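Local coordinates for protein kcn28 (PDB 6J31) that is of unknown function but has the GT-B architecture of two Rossmann-like domains, the second related to the erythromycin biosynthesis protein CIII family, at residues 317-322 with 355-360; 300-305 with 325-330; 95-100 with 118-123; 4-9 with 34-39; 219-224 with 290-295. All blocks are in the same frame, centred on the assembly; numbering follows the deposited sequence.

Interaction 1. Residues 317-322 with 355-360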
# COMPACT_ATOMS: atom_id res chain seq x y z
N PRO A 317 -5.17 18.02 -4.27
CA PRO A 317 -4.27 17.74 -5.39
C PRO A 317 -2.87 17.42 -4.89
O PRO A 317 -2.46 17.83 -3.80
CB PRO A 317 -4.29 19.04 -6.20
CG PRO A 317 -4.68 20.09 -5.23
CD PRO A 317 -5.60 19.43 -4.23
N MET A 318 -2.13 16.67 -5.71
CA MET A 318 -0.88 16.09 -5.26
C MET A 318 0.27 16.44 -6.19
O MET A 318 0.12 16.47 -7.41
CB MET A 318 -1.01 14.56 -5.12
CG MET A 318 -1.93 14.16 -3.97
SD MET A 318 -2.35 12.41 -3.91
CE MET A 318 -3.77 12.38 -5.00
N VAL A 319 1.43 16.71 -5.59
CA VAL A 319 2.71 16.74 -6.30
C VAL A 319 3.43 15.45 -5.94
O VAL A 319 3.72 15.20 -4.76
CB VAL A 319 3.53 17.98 -5.91
CG1 VAL A 319 4.91 17.91 -6.56
CG2 VAL A 319 2.81 19.25 -6.33
N VAL A 320 3.71 14.62 -6.94
CA VAL A 320 4.18 13.26 -6.72
C VAL A 320 5.66 13.18 -7.09
O VAL A 320 6.06 13.68 -8.15
CB VAL A 320 3.36 12.25 -7.53
CG1 VAL A 320 3.77 10.83 -7.18
CG2 VAL A 320 1.88 12.45 -7.27
N ALA A 321 6.46 12.56 -6.22
CA ALA A 321 7.89 12.36 -6.43
C ALA A 321 8.18 10.87 -6.32
O ALA A 321 8.65 10.39 -5.28
CB ALA A 321 8.72 13.16 -5.43
N PRO A 322 7.92 10.10 -7.38
CA PRO A 322 8.04 8.65 -7.29
C PRO A 322 9.49 8.21 -7.13
O PRO A 322 10.42 8.83 -7.66
CB PRO A 322 7.46 8.16 -8.62
CG PRO A 322 7.72 9.30 -9.56
CD PRO A 322 7.51 10.54 -8.73
N ALA A 355 5.83 26.35 -8.79
CA ALA A 355 4.85 26.48 -9.87
C ALA A 355 3.79 25.38 -9.78
O ALA A 355 2.59 25.65 -9.90
CB ALA A 355 5.55 26.43 -11.23
N ALA A 356 4.23 24.14 -9.56
CA ALA A 356 3.28 23.04 -9.41
C ALA A 356 2.36 23.28 -8.22
O ALA A 356 1.16 23.02 -8.30
CB ALA A 356 4.03 21.72 -9.25
N VAL A 357 2.91 23.77 -7.11
CA VAL A 357 2.11 23.97 -5.90
C VAL A 357 1.04 25.03 -6.13
O VAL A 357 -0.14 24.81 -5.85
CB VAL A 357 3.02 24.32 -4.71
CG1 VAL A 357 2.20 24.91 -3.57
CG2 VAL A 357 3.78 23.09 -4.26
N VAL A 358 1.44 26.20 -6.63
CA VAL A 358 0.49 27.31 -6.74
C VAL A 358 -0.53 27.05 -7.86
O VAL A 358 -1.71 27.38 -7.72
CB VAL A 358 1.24 28.64 -6.93
CG1 VAL A 358 2.03 28.66 -8.24
CG2 VAL A 358 0.27 29.81 -6.86
N GLU A 359 -0.08 26.48 -8.98
CA GLU A 359 -0.99 26.22 -10.09
C GLU A 359 -2.01 25.15 -9.73
O GLU A 359 -3.20 25.29 -10.01
CB GLU A 359 -0.19 25.83 -11.33
CG GLU A 359 0.35 27.01 -12.11
CD GLU A 359 1.64 26.70 -12.83
OE1 GLU A 359 1.84 25.52 -13.22
OE2 GLU A 359 2.46 27.62 -13.01
N LEU A 360 -1.55 24.05 -9.12
CA LEU A 360 -2.45 22.96 -8.75
C LEU A 360 -3.53 23.43 -7.79
O LEU A 360 -4.70 23.05 -7.93
CB LEU A 360 -1.65 21.82 -8.15
CG LEU A 360 -1.81 20.42 -8.75
CD1 LEU A 360 -1.63 20.48 -10.24
CD2 LEU A 360 -0.79 19.49 -8.14

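Interaction 2. Residues 300-305 with 325-330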
# COMPACT_ATOMS: atom_id res chain seq x y z
N VAL A 300 2.25 16.95 -1.05
CA VAL A 300 3.46 16.47 -1.69
C VAL A 300 3.84 15.13 -1.07
O VAL A 300 4.13 15.06 0.13
CB VAL A 300 4.61 17.48 -1.56
CG1 VAL A 300 5.81 17.00 -2.36
CG2 VAL A 300 4.17 18.87 -2.01
N THR A 301 3.85 14.08 -1.89
CA THR A 301 4.06 12.72 -1.41
C THR A 301 4.95 11.97 -2.39
O THR A 301 5.17 12.41 -3.52
CB THR A 301 2.72 11.97 -1.24
OG1 THR A 301 2.97 10.59 -0.92
CG2 THR A 301 1.91 12.04 -2.53
N HIS A 302 5.49 10.83 -1.94
CA HIS A 302 6.24 9.96 -2.85
C HIS A 302 5.36 9.32 -3.91
O HIS A 302 5.87 8.90 -4.95
CB HIS A 302 6.96 8.83 -2.09
CG HIS A 302 8.32 9.20 -1.57
ND1 HIS A 302 9.27 9.83 -2.34
CD2 HIS A 302 8.91 8.95 -0.38
CE1 HIS A 302 10.37 10.00 -1.63
NE2 HIS A 302 10.18 9.47 -0.43
N GLY A 303 4.06 9.22 -3.67
CA GLY A 303 3.19 8.47 -4.56
C GLY A 303 2.91 7.04 -4.14
O GLY A 303 2.50 6.24 -4.98
N GLY A 304 3.13 6.70 -2.87
CA GLY A 304 2.68 5.41 -2.39
C GLY A 304 1.16 5.33 -2.41
O GLY A 304 0.46 6.34 -2.36
N MET A 305 0.66 4.10 -2.52
CA MET A 305 -0.78 3.89 -2.68
C MET A 305 -1.55 4.44 -1.48
O MET A 305 -2.68 4.92 -1.63
CB MET A 305 -1.08 2.41 -2.89
CG MET A 305 -2.51 2.11 -3.28
SD MET A 305 -3.08 3.01 -4.74
CE MET A 305 -2.22 2.14 -6.05
N ASN A 325 9.49 1.01 -6.12
CA ASN A 325 8.99 0.22 -7.24
C ASN A 325 7.53 0.55 -7.57
O ASN A 325 7.16 0.67 -8.74
CB ASN A 325 9.20 -1.28 -6.95
CG ASN A 325 8.77 -1.65 -5.53
OD1 ASN A 325 7.94 -0.97 -4.92
ND2 ASN A 325 9.32 -2.75 -5.02
N ASP A 326 6.69 0.68 -6.54
CA ASP A 326 5.25 0.91 -6.76
C ASP A 326 4.97 2.30 -7.33
O ASP A 326 4.02 2.46 -8.12
CB ASP A 326 4.51 0.74 -5.44
CG ASP A 326 3.03 0.50 -5.63
OD1 ASP A 326 2.65 0.08 -6.74
OD2 ASP A 326 2.25 0.77 -4.69
N GLN A 327 5.74 3.29 -6.94
CA GLN A 327 5.42 4.71 -7.12
C GLN A 327 5.40 5.25 -8.55
O GLN A 327 4.58 6.13 -8.83
CB GLN A 327 6.37 5.54 -6.25
CG GLN A 327 6.01 5.44 -4.78
CD GLN A 327 7.21 5.55 -3.87
OE1 GLN A 327 8.19 6.22 -4.19
NE2 GLN A 327 7.15 4.88 -2.72
N PRO A 328 6.28 4.83 -9.47
CA PRO A 328 6.25 5.45 -10.81
C PRO A 328 4.91 5.28 -11.51
O PRO A 328 4.39 6.26 -12.06
CB PRO A 328 7.38 4.72 -11.56
CG PRO A 328 8.25 4.17 -10.50
CD PRO A 328 7.33 3.79 -9.40
N ALA A 329 4.33 4.08 -11.48
CA ALA A 329 3.02 3.89 -12.09
C ALA A 329 1.95 4.69 -11.36
O ALA A 329 1.07 5.28 -12.01
CB ALA A 329 2.66 2.40 -12.11
N ASN A 330 2.02 4.76 -10.03
CA ASN A 330 1.05 5.54 -9.27
C ASN A 330 1.13 7.02 -9.64
O ASN A 330 0.10 7.70 -9.74
CB ASN A 330 1.29 5.37 -7.77
CG ASN A 330 0.94 3.98 -7.27
OD1 ASN A 330 0.37 3.16 -8.00
ND2 ASN A 330 1.28 3.70 -6.02
O HOH W 1 1.82 1.48 -1.79

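Interaction 3. Residues 95-100 with 118-123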
# COMPACT_ATOMS: atom_id res chain seq x y z
N ALA A 95 0.43 -23.86 13.32
CA ALA A 95 -0.59 -23.11 14.05
C ALA A 95 -2.00 -23.59 13.71
O ALA A 95 -2.86 -23.65 14.59
CB ALA A 95 -0.45 -21.62 13.76
N TYR A 96 -2.26 -23.93 12.45
CA TYR A 96 -3.62 -24.21 11.99
C TYR A 96 -3.91 -25.69 11.78
O TYR A 96 -5.04 -26.02 11.40
CB TYR A 96 -3.90 -23.45 10.69
CG TYR A 96 -4.11 -21.96 10.89
CD1 TYR A 96 -5.29 -21.47 11.42
CD2 TYR A 96 -3.11 -21.06 10.56
CE1 TYR A 96 -5.49 -20.12 11.60
CE2 TYR A 96 -3.29 -19.70 10.74
CZ TYR A 96 -4.48 -19.23 11.26
OH TYR A 96 -4.67 -17.88 11.44
N GLU A 97 -2.96 -26.58 12.06
CA GLU A 97 -3.13 -28.00 11.74
C GLU A 97 -4.38 -28.58 12.39
O GLU A 97 -5.13 -29.32 11.75
CB GLU A 97 -1.90 -28.79 12.21
CG GLU A 97 -2.03 -30.29 12.07
CD GLU A 97 -2.04 -30.75 10.62
OE1 GLU A 97 -1.13 -30.34 9.87
OE2 GLU A 97 -2.94 -31.53 10.25
N GLU A 98 -4.61 -28.24 13.65
CA GLU A 98 -5.72 -28.76 14.43
C GLU A 98 -6.87 -27.76 14.54
O GLU A 98 -7.84 -28.02 15.26
CB GLU A 98 -5.22 -29.12 15.83
CG GLU A 98 -3.99 -30.04 15.86
CD GLU A 98 -4.31 -31.50 16.04
OE1 GLU A 98 -4.49 -32.22 15.03
OE2 GLU A 98 -4.37 -31.94 17.21
N ASP A 99 -6.76 -26.62 13.87
CA ASP A 99 -7.74 -25.54 13.95
C ASP A 99 -7.94 -24.92 12.57
O ASP A 99 -7.82 -23.71 12.38
CB ASP A 99 -7.27 -24.48 14.96
CG ASP A 99 -8.42 -23.67 15.53
OD1 ASP A 99 -9.59 -24.00 15.25
OD2 ASP A 99 -8.14 -22.70 16.27
N ARG A 100 -8.24 -25.77 11.59
CA ARG A 100 -8.23 -25.32 10.21
C ARG A 100 -9.38 -24.35 9.93
O ARG A 100 -10.51 -24.59 10.35
CB ARG A 100 -8.30 -26.51 9.27
CG ARG A 100 -7.15 -27.47 9.46
CD ARG A 100 -7.18 -28.59 8.46
NE ARG A 100 -6.04 -29.49 8.61
CZ ARG A 100 -5.73 -30.44 7.74
NH1 ARG A 100 -6.47 -30.62 6.66
NH2 ARG A 100 -4.67 -31.21 7.95
N MET A 118 -4.13 -24.85 -0.49
CA MET A 118 -4.17 -25.88 -1.51
C MET A 118 -3.96 -27.27 -0.92
O MET A 118 -4.63 -28.23 -1.32
CB MET A 118 -3.13 -25.57 -2.59
CG MET A 118 -3.54 -24.43 -3.51
SD MET A 118 -2.18 -23.71 -4.44
CE MET A 118 -2.03 -24.90 -5.77
N ASN A 119 -3.06 -27.39 0.06
CA ASN A 119 -2.82 -28.68 0.71
C ASN A 119 -4.07 -29.21 1.39
O ASN A 119 -4.35 -30.41 1.35
CB ASN A 119 -1.68 -28.55 1.73
CG ASN A 119 -0.31 -28.39 1.09
OD1 ASN A 119 -0.11 -28.68 -0.08
ND2 ASN A 119 0.65 -27.92 1.88
N TRP A 120 -4.84 -28.33 2.04
CA TRP A 120 -5.97 -28.73 2.87
C TRP A 120 -7.31 -28.60 2.17
O TRP A 120 -8.35 -28.81 2.81
CB TRP A 120 -5.98 -27.90 4.16
CG TRP A 120 -4.83 -28.17 5.07
CD1 TRP A 120 -3.96 -29.22 5.01
CD2 TRP A 120 -4.46 -27.39 6.21
NE1 TRP A 120 -3.05 -29.13 6.04
CE2 TRP A 120 -3.34 -28.02 6.80
CE3 TRP A 120 -4.95 -26.23 6.80
CZ2 TRP A 120 -2.71 -27.52 7.93
CZ3 TRP A 120 -4.32 -25.73 7.93
CH2 TRP A 120 -3.21 -26.38 8.48
N GLY A 121 -7.33 -28.27 0.89
CA GLY A 121 -8.58 -28.10 0.17
C GLY A 121 -9.46 -27.01 0.75
O GLY A 121 -10.69 -27.17 0.81
N ILE A 122 -8.86 -25.90 1.17
CA ILE A 122 -9.59 -24.78 1.75
C ILE A 122 -9.52 -23.64 0.75
O ILE A 122 -8.47 -23.42 0.14
CB ILE A 122 -8.99 -24.39 3.12
CG1 ILE A 122 -8.99 -25.60 4.06
CG2 ILE A 122 -9.77 -23.26 3.77
CD1 ILE A 122 -8.35 -25.33 5.39
N PRO A 123 -10.62 -22.92 0.51
CA PRO A 123 -10.56 -21.76 -0.40
C PRO A 123 -9.71 -20.64 0.19
O PRO A 123 -9.63 -20.46 1.41
CB PRO A 123 -12.03 -21.34 -0.55
CG PRO A 123 -12.75 -21.97 0.59
CD PRO A 123 -11.98 -23.20 0.98
O HOH W 2 -0.81 -30.60 7.39
O HOH W 3 -8.58 -29.56 5.60

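Interaction 4. Residues 4-9 with 34-39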
# COMPACT_ATOMS: atom_id res chain seq x y z
N PRO A 4 -21.44 -18.56 11.76
CA PRO A 4 -20.16 -17.96 12.20
C PRO A 4 -18.97 -18.33 11.34
O PRO A 4 -18.60 -17.58 10.43
CB PRO A 4 -20.01 -18.50 13.63
CG PRO A 4 -21.41 -18.64 14.10
CD PRO A 4 -22.26 -18.98 12.91
N GLY A 5 -18.31 -19.45 11.61
CA GLY A 5 -17.20 -19.83 10.77
C GLY A 5 -15.89 -19.17 11.17
O GLY A 5 -15.85 -18.12 11.79
N HIS A 6 -14.81 -19.82 10.77
CA HIS A 6 -13.46 -19.39 11.11
C HIS A 6 -12.78 -18.83 9.87
O HIS A 6 -12.59 -19.55 8.88
CB HIS A 6 -12.67 -20.56 11.70
CG HIS A 6 -11.24 -20.24 12.00
ND1 HIS A 6 -10.29 -21.22 12.20
CD2 HIS A 6 -10.59 -19.06 12.12
CE1 HIS A 6 -9.12 -20.65 12.44
NE2 HIS A 6 -9.27 -19.34 12.39
N ILE A 7 -12.43 -17.54 9.92
CA ILE A 7 -11.71 -16.86 8.86
C ILE A 7 -10.29 -16.60 9.34
O ILE A 7 -10.09 -16.02 10.41
CB ILE A 7 -12.39 -15.53 8.47
CG1 ILE A 7 -13.78 -15.78 7.89
CG2 ILE A 7 -11.53 -14.75 7.50
CD1 ILE A 7 -14.60 -14.53 7.75
N ALA A 8 -9.30 -17.02 8.55
CA ALA A 8 -7.90 -16.83 8.89
C ALA A 8 -7.28 -15.81 7.94
O ALA A 8 -7.21 -16.04 6.73
CB ALA A 8 -7.12 -18.15 8.82
N MET A 9 -6.82 -14.70 8.50
CA MET A 9 -6.09 -13.67 7.77
C MET A 9 -4.60 -13.85 8.02
O MET A 9 -4.18 -14.17 9.14
CB MET A 9 -6.55 -12.28 8.23
CG MET A 9 -5.77 -11.12 7.64
SD MET A 9 -5.92 -10.97 5.85
CE MET A 9 -4.79 -9.62 5.52
N ARG A 34 -15.40 -15.82 13.74
CA ARG A 34 -14.13 -16.02 14.44
C ARG A 34 -13.01 -15.77 13.44
O ARG A 34 -12.84 -16.52 12.48
CB ARG A 34 -14.03 -17.43 15.03
CG ARG A 34 -12.68 -17.64 15.70
CD ARG A 34 -12.37 -19.10 15.92
NE ARG A 34 -11.04 -19.26 16.49
CZ ARG A 34 -10.29 -20.35 16.34
NH1 ARG A 34 -10.77 -21.39 15.67
NH2 ARG A 34 -9.09 -20.41 16.89
N VAL A 35 -12.25 -14.70 13.67
CA VAL A 35 -11.18 -14.29 12.77
C VAL A 35 -9.85 -14.46 13.50
O VAL A 35 -9.66 -13.91 14.60
CB VAL A 35 -11.36 -12.84 12.29
CG1 VAL A 35 -10.28 -12.49 11.28
CG2 VAL A 35 -12.73 -12.67 11.69
N THR A 36 -8.95 -15.24 12.92
CA THR A 36 -7.58 -15.33 13.39
C THR A 36 -6.69 -14.58 12.40
O THR A 36 -6.97 -14.56 11.20
CB THR A 36 -7.11 -16.78 13.54
OG1 THR A 36 -7.26 -17.48 12.31
CG2 THR A 36 -7.93 -17.48 14.63
N TYR A 37 -5.66 -13.93 12.92
CA TYR A 37 -4.78 -13.09 12.12
C TYR A 37 -3.34 -13.50 12.40
O TYR A 37 -2.82 -13.23 13.49
CB TYR A 37 -5.03 -11.61 12.43
CG TYR A 37 -4.44 -10.63 11.45
CD1 TYR A 37 -3.36 -10.97 10.63
CD2 TYR A 37 -4.98 -9.35 11.32
CE1 TYR A 37 -2.84 -10.06 9.73
CE2 TYR A 37 -4.46 -8.44 10.42
CZ TYR A 37 -3.39 -8.80 9.63
OH TYR A 37 -2.87 -7.90 8.74
N ALA A 38 -2.70 -14.12 11.41
CA ALA A 38 -1.32 -14.56 11.53
C ALA A 38 -0.40 -13.46 11.04
O ALA A 38 -0.52 -13.01 9.89
CB ALA A 38 -1.09 -15.85 10.75
N ASN A 39 0.51 -13.02 11.90
CA ASN A 39 1.49 -12.01 11.52
C ASN A 39 2.62 -12.02 12.54
O ASN A 39 2.52 -12.65 13.60
CB ASN A 39 0.84 -10.63 11.41
CG ASN A 39 1.51 -9.77 10.37
OD1 ASN A 39 2.71 -9.87 10.13
ND2 ASN A 39 0.71 -8.94 9.70

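Interaction 5. Residues 219-224 with 290-295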
# COMPACT_ATOMS: atom_id res chain seq x y z
N GLY A 219 -6.12 12.96 16.75
CA GLY A 219 -6.03 14.38 17.00
C GLY A 219 -6.59 15.20 15.84
O GLY A 219 -6.69 14.73 14.70
N ASP A 220 -6.94 16.44 16.14
CA ASP A 220 -7.49 17.34 15.14
C ASP A 220 -6.48 18.45 14.86
O ASP A 220 -5.76 18.89 15.76
CB ASP A 220 -8.82 17.93 15.62
CG ASP A 220 -9.74 18.31 14.49
OD1 ASP A 220 -9.36 19.16 13.66
OD2 ASP A 220 -10.86 17.75 14.42
N TRP A 221 -6.42 18.90 13.61
CA TRP A 221 -5.50 19.96 13.22
C TRP A 221 -6.28 21.11 12.61
O TRP A 221 -7.02 20.92 11.64
CB TRP A 221 -4.47 19.42 12.23
CG TRP A 221 -3.33 20.36 11.97
CD1 TRP A 221 -2.15 20.42 12.66
CD2 TRP A 221 -3.26 21.37 10.96
NE1 TRP A 221 -1.35 21.41 12.13
CE2 TRP A 221 -2.01 22.01 11.09
CE3 TRP A 221 -4.13 21.80 9.96
CZ2 TRP A 221 -1.61 23.05 10.26
CZ3 TRP A 221 -3.74 22.84 9.14
CH2 TRP A 221 -2.49 23.45 9.29
N LYS A 222 -6.13 22.30 13.19
CA LYS A 222 -6.83 23.49 12.73
C LYS A 222 -5.87 24.40 11.97
O LYS A 222 -4.73 24.61 12.40
CB LYS A 222 -7.49 24.23 13.90
CG LYS A 222 -8.71 23.49 14.46
CD LYS A 222 -9.75 23.18 13.37
CE LYS A 222 -10.57 24.41 12.98
NZ LYS A 222 -11.52 24.13 11.85
N ARG A 223 -6.34 24.92 10.84
CA ARG A 223 -5.54 25.82 10.03
C ARG A 223 -5.19 27.08 10.82
O ARG A 223 -6.08 27.70 11.41
CB ARG A 223 -6.30 26.24 8.78
CG ARG A 223 -5.54 27.20 7.89
CD ARG A 223 -6.28 27.47 6.61
NE ARG A 223 -7.48 28.26 6.90
CZ ARG A 223 -7.52 29.59 6.94
NH1 ARG A 223 -6.42 30.29 6.72
NH2 ARG A 223 -8.65 30.21 7.22
N PRO A 224 -3.92 27.47 10.87
CA PRO A 224 -3.56 28.69 11.61
C PRO A 224 -4.22 29.90 10.97
O PRO A 224 -4.21 30.06 9.74
CB PRO A 224 -2.03 28.74 11.47
CG PRO A 224 -1.62 27.36 11.11
CD PRO A 224 -2.74 26.82 10.27
N LEU A 290 -4.48 12.46 7.83
CA LEU A 290 -5.86 12.71 7.42
C LEU A 290 -6.38 14.03 7.99
O LEU A 290 -7.21 14.70 7.36
CB LEU A 290 -6.75 11.55 7.84
CG LEU A 290 -6.65 10.33 6.91
CD1 LEU A 290 -7.58 9.22 7.39
CD2 LEU A 290 -6.97 10.72 5.48
N ALA A 291 -5.94 14.40 9.19
CA ALA A 291 -6.35 15.67 9.78
C ALA A 291 -5.76 16.85 9.01
O ALA A 291 -6.45 17.84 8.74
CB ALA A 291 -5.94 15.73 11.25
N VAL A 292 -4.47 16.78 8.67
CA VAL A 292 -3.85 17.86 7.91
C VAL A 292 -4.45 17.95 6.51
O VAL A 292 -4.70 19.04 6.00
CB VAL A 292 -2.32 17.66 7.86
CG1 VAL A 292 -1.67 18.73 6.99
CG2 VAL A 292 -1.74 17.69 9.26
N LEU A 293 -4.69 16.80 5.87
CA LEU A 293 -5.29 16.80 4.54
C LEU A 293 -6.69 17.41 4.55
O LEU A 293 -7.14 17.95 3.53
CB LEU A 293 -5.33 15.39 3.97
CG LEU A 293 -3.96 14.77 3.65
CD1 LEU A 293 -4.12 13.37 3.08
CD2 LEU A 293 -3.17 15.67 2.70
N GLU A 294 -7.37 17.34 5.69
CA GLU A 294 -8.69 17.95 5.80
C GLU A 294 -8.64 19.45 5.54
O GLU A 294 -9.62 20.03 5.04
CB GLU A 294 -9.27 17.69 7.19
CG GLU A 294 -10.64 17.02 7.20
CD GLU A 294 -11.20 16.86 8.60
OE1 GLU A 294 -10.75 15.94 9.32
OE2 GLU A 294 -12.09 17.65 8.98
N GLN A 295 -7.52 20.09 5.85
CA GLN A 295 -7.35 21.53 5.68
C GLN A 295 -6.32 21.86 4.60
O GLN A 295 -5.97 23.03 4.43
CB GLN A 295 -6.93 22.17 7.00
CG GLN A 295 -7.71 21.70 8.22
CD GLN A 295 -9.09 22.31 8.33
OE1 GLN A 295 -9.30 23.47 7.99
NE2 GLN A 295 -10.04 21.53 8.83

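Interaction 1. Residues 317-322 with 355-360
Leu-360 supplies the largest bump of this contact, pushing its branched end between Pro-317 and Val-319, while Val-319 returns the fit by pressing a methyl into the side of helix 350-362. The receiving hollow on the helix is shaped by Ala-356, Val-357 and Leu-360. Into it goes CG2 of Val-319, which meets CB of Ala-356 and CD2 of Leu-360 at 4.0 Å each and brushes CG2 of Val-357 more loosely at 4.5 Å. This methyl is the branch lying beside the backbone N (CG1 is anti to that N, chi1 175°). With only a methyl at Ala-356, the short axes of strand 318-320 and helix 355-360 approach to 9.0 Å. On the other flank, the Pro-317 ring lies against Leu-360, CB to CG 3.8 Å. CD2 of Leu-360 slots between Pro-317 and Val-319 until it abuts the carbonyl oxygen of Met-318 at 3.2 Å, a tight fit reached with chi1 at -126°, near an eclipsed value. No hydrogen bond crosses, and all the residues that touch are buried. The helix runs nearly antiparallel to the strand, at 155°. Arg-341 of the adjacent strand 340-342 extends the same surface: Ala-356 and Leu-360 touch it, and Glu-359 makes a salt bridge to it. Val-320, next along, packs instead on helix 327-336. An interior parallel strand with helices packed against both its faces is typical of the three-layer alpha/beta Rossmann-like fold, here the C-terminal domain of a GT-B protein.

Interaction 2. Residues 300-305 with 325-330
Gln-327 and Asn-330, at the start of helix 327-336, close on the glycine turn 303-304 that leads from strand 298-301 into helix 305-314, a strand-to-helix loop of the C-terminal Rossmann-like domain beside the ligand pocket. Gln-327 lays its aliphatic part over the turn, CG 3.5 Å from C of Gly-303. Its amide lies beside His-302, almost parallel to the imidazole (9°), with OE1 3.6 Å from CB of His-302. That oxygen accepts from the backbone N of Gln-323 and of Ala-324, while His-302 ND1 is bonded to Ala-321 O. Asn-330 aims its amide flat at the turn: ND2 donates to Gly-303 O at 3.0 Å, in both the carbonyl and the amide plane. Its other end, OD1, pairs with NE1 of Trp-131, which fixes the amide's rotation. Met-305, the third major contributor, crosses Asn-330 at about a right angle; its chain folds back at chi2 and chi3 to bring CE 3.4 Å from Asn-330 OD1. Asp-326 OD2 is bonded to Thr-130 OG1, and Thr-130 lines the pocket with Asn-325. The same OD2 accepts a hydrogen bond from a water 3.0 Å away, which in turn accepts from Met-305 N at 3.0 Å.

Interaction 3. Residues 95-100 with 118-123
Arg-100 lays its guanidinium flat on the indole of Trp-120, the two planes only 7° apart. This stack is also a cation-pi contact, with CZ of Arg-100 3.3 Å from the centroid of the five-membered ring, almost on the ring normal. The arginine chain, extended from CG to NE, runs on over the same ring system, so that CD forms a CH-pi contact 3.9 Å from the centroid of the six-membered ring. Apolar packing finishes the fit: CB of Tyr-96 meets the rim of the indole at CZ3, 3.6 Å away and in the ring plane, and CD1 of Ile-122 touches CB of Arg-100. Charge and hydrogen bonds fix the guanidinium from its own loop. Arg-100 grips Glu-97 side-on, NE to the backbone O and NH2 to OE2 (2.9 Å), the latter a salt bridge that reaches OE2 from above the carboxylate plane. Two waters stitch the segments together, one joining Glu-97 OE1 to Trp-120 NE1 and the other joining Arg-100 NH1 to Trp-120 O. At this surface the type I turn 96-99, at the end of helix 74-96, meets the end of helix 112-120, closed by a Schellman motif at Gly-121. Strand 103-107 lies between these helices in the chain. Tyr-96 turns inward, edge-to-face with Phe-104 of that strand and packed on Val-55 of strand 53-56, with its OH bonded to Thr-36.

Interaction 4. Residues 4-9 with 34-39
His-6 and Arg-34 open a parallel strand pair that belongs to the beta-alpha-beta unit 6-10, 22-30, 34-39 of the N-terminal Rossmann-like domain. Five backbone bonds zip it together, alternating in direction. Arg-34 N donates to Gly-5 O; Ile-7 N then reaches Arg-34 O at 2.8 Å, and Ile-7 O accepts from Thr-36 N at 2.9 Å. Met-9 closes the series with both of its polar backbone atoms, N to Thr-36 O and O from Ala-38 N, each 2.7 Å. His-6 and Ala-8 turn their backbone bonds the other way, His-6 to Asp-102 and Ala-8 to Val-103 and Leu-105, while Val-35 and Tyr-37 bond to Glu-53, so the pair is interior to the sheet. Side chains add to this on the face of His-6, Arg-34 and Thr-36. NE2 of His-6 and OG1 of Thr-36 share a bond of 2.7 Å, in the plane of the ring; either may donate, and OG1 has a second partner in Tyr-96. The Thr-36 hydroxyl sits between backbone N and carbonyl carbon (chi1 57°), which turns it toward the histidine. Over one face of the imidazole lies the guanidinium of Arg-34, stacked with planes at 26°, while its NH2 forms a salt bridge with Asp-99. On the opposite sheet face, where Val-35 packs on helix 22-30, Met-9 lies alongside Tyr-37. Its CG stands 3.7 Å above the ring centroid, and SD lies above the same face at 5.2 Å, a Met-aromatic contact at a distance.

Interaction 5. Residues 219-224 with 290-295
Trp-221 presents one face of its indole to helix 289-294, where a methyl of Val-292 rests on it. This is a CH-pi contact, CG2 of Val-292 lying 4.3 Å from the centroid of the five-membered ring and 16° off its normal, displaced toward the rim. At the edge, in the ring plane, CB of Gln-295 comes 3.9 Å from CZ3 of Trp-221. The amide of Gln-295 is turned 45° from the indole, so the two flat groups are not stacked. A chi1 of -169°, with CG anti to the backbone N, turns the tryptophan ring back toward Val-292 and Gln-295, and its NE1 is bonded to Glu-282 OE2. The indole also touches Val-230 and Val-262 of strands 229-234 and 259-264, filling the angle between helix 289-294 and the parallel sheet of the C-terminal Rossmann-like domain. Residues 219-224 have no regular structure: they belong to the long connection that leaves the N-terminal domain after strand 205-207 and enters the C-terminal sheet at strand 229-234. This connection is thus laid along the outside of a helix of the domain it is about to enter. Ala-291 takes the upstream part of it, with CB 3.7 Å from Gly-219 O and 4.1 Å from CB of Trp-221. No hydrogen bond joins the two segments. Downstream, Gln-295 bends at chi2, its CG against the backbone, 3.6 Å from Trp-221 O, and its OE1 beside CB of Arg-223, 4.2 Å away.

In the fold
Along the chain, interaction 4 comes first, then 3 and 5, followed by 1 and 2, whose segments alternate. Interactions 3 and 4 share the N-terminal domain, with centres about 12 Å apart, and touch through Asp-99 with Arg-34 and Tyr-96 with Thr-36. Interactions 1 and 2 lie about 13 Å apart in the C-terminal domain on neighbouring strands 318-320 and 298-301, joined by Ala-321 and His-302. Interaction 5, about 19 Å from interaction 1, fastens the interdomain connection to that domain. Interactions 1 and 3 are about 48 Å apart, on opposite sides of the chain's centre. Interaction 2 lies nearest that centre and includes a residue of the ligand pocket, consistent with a GT-B cleft between the domains.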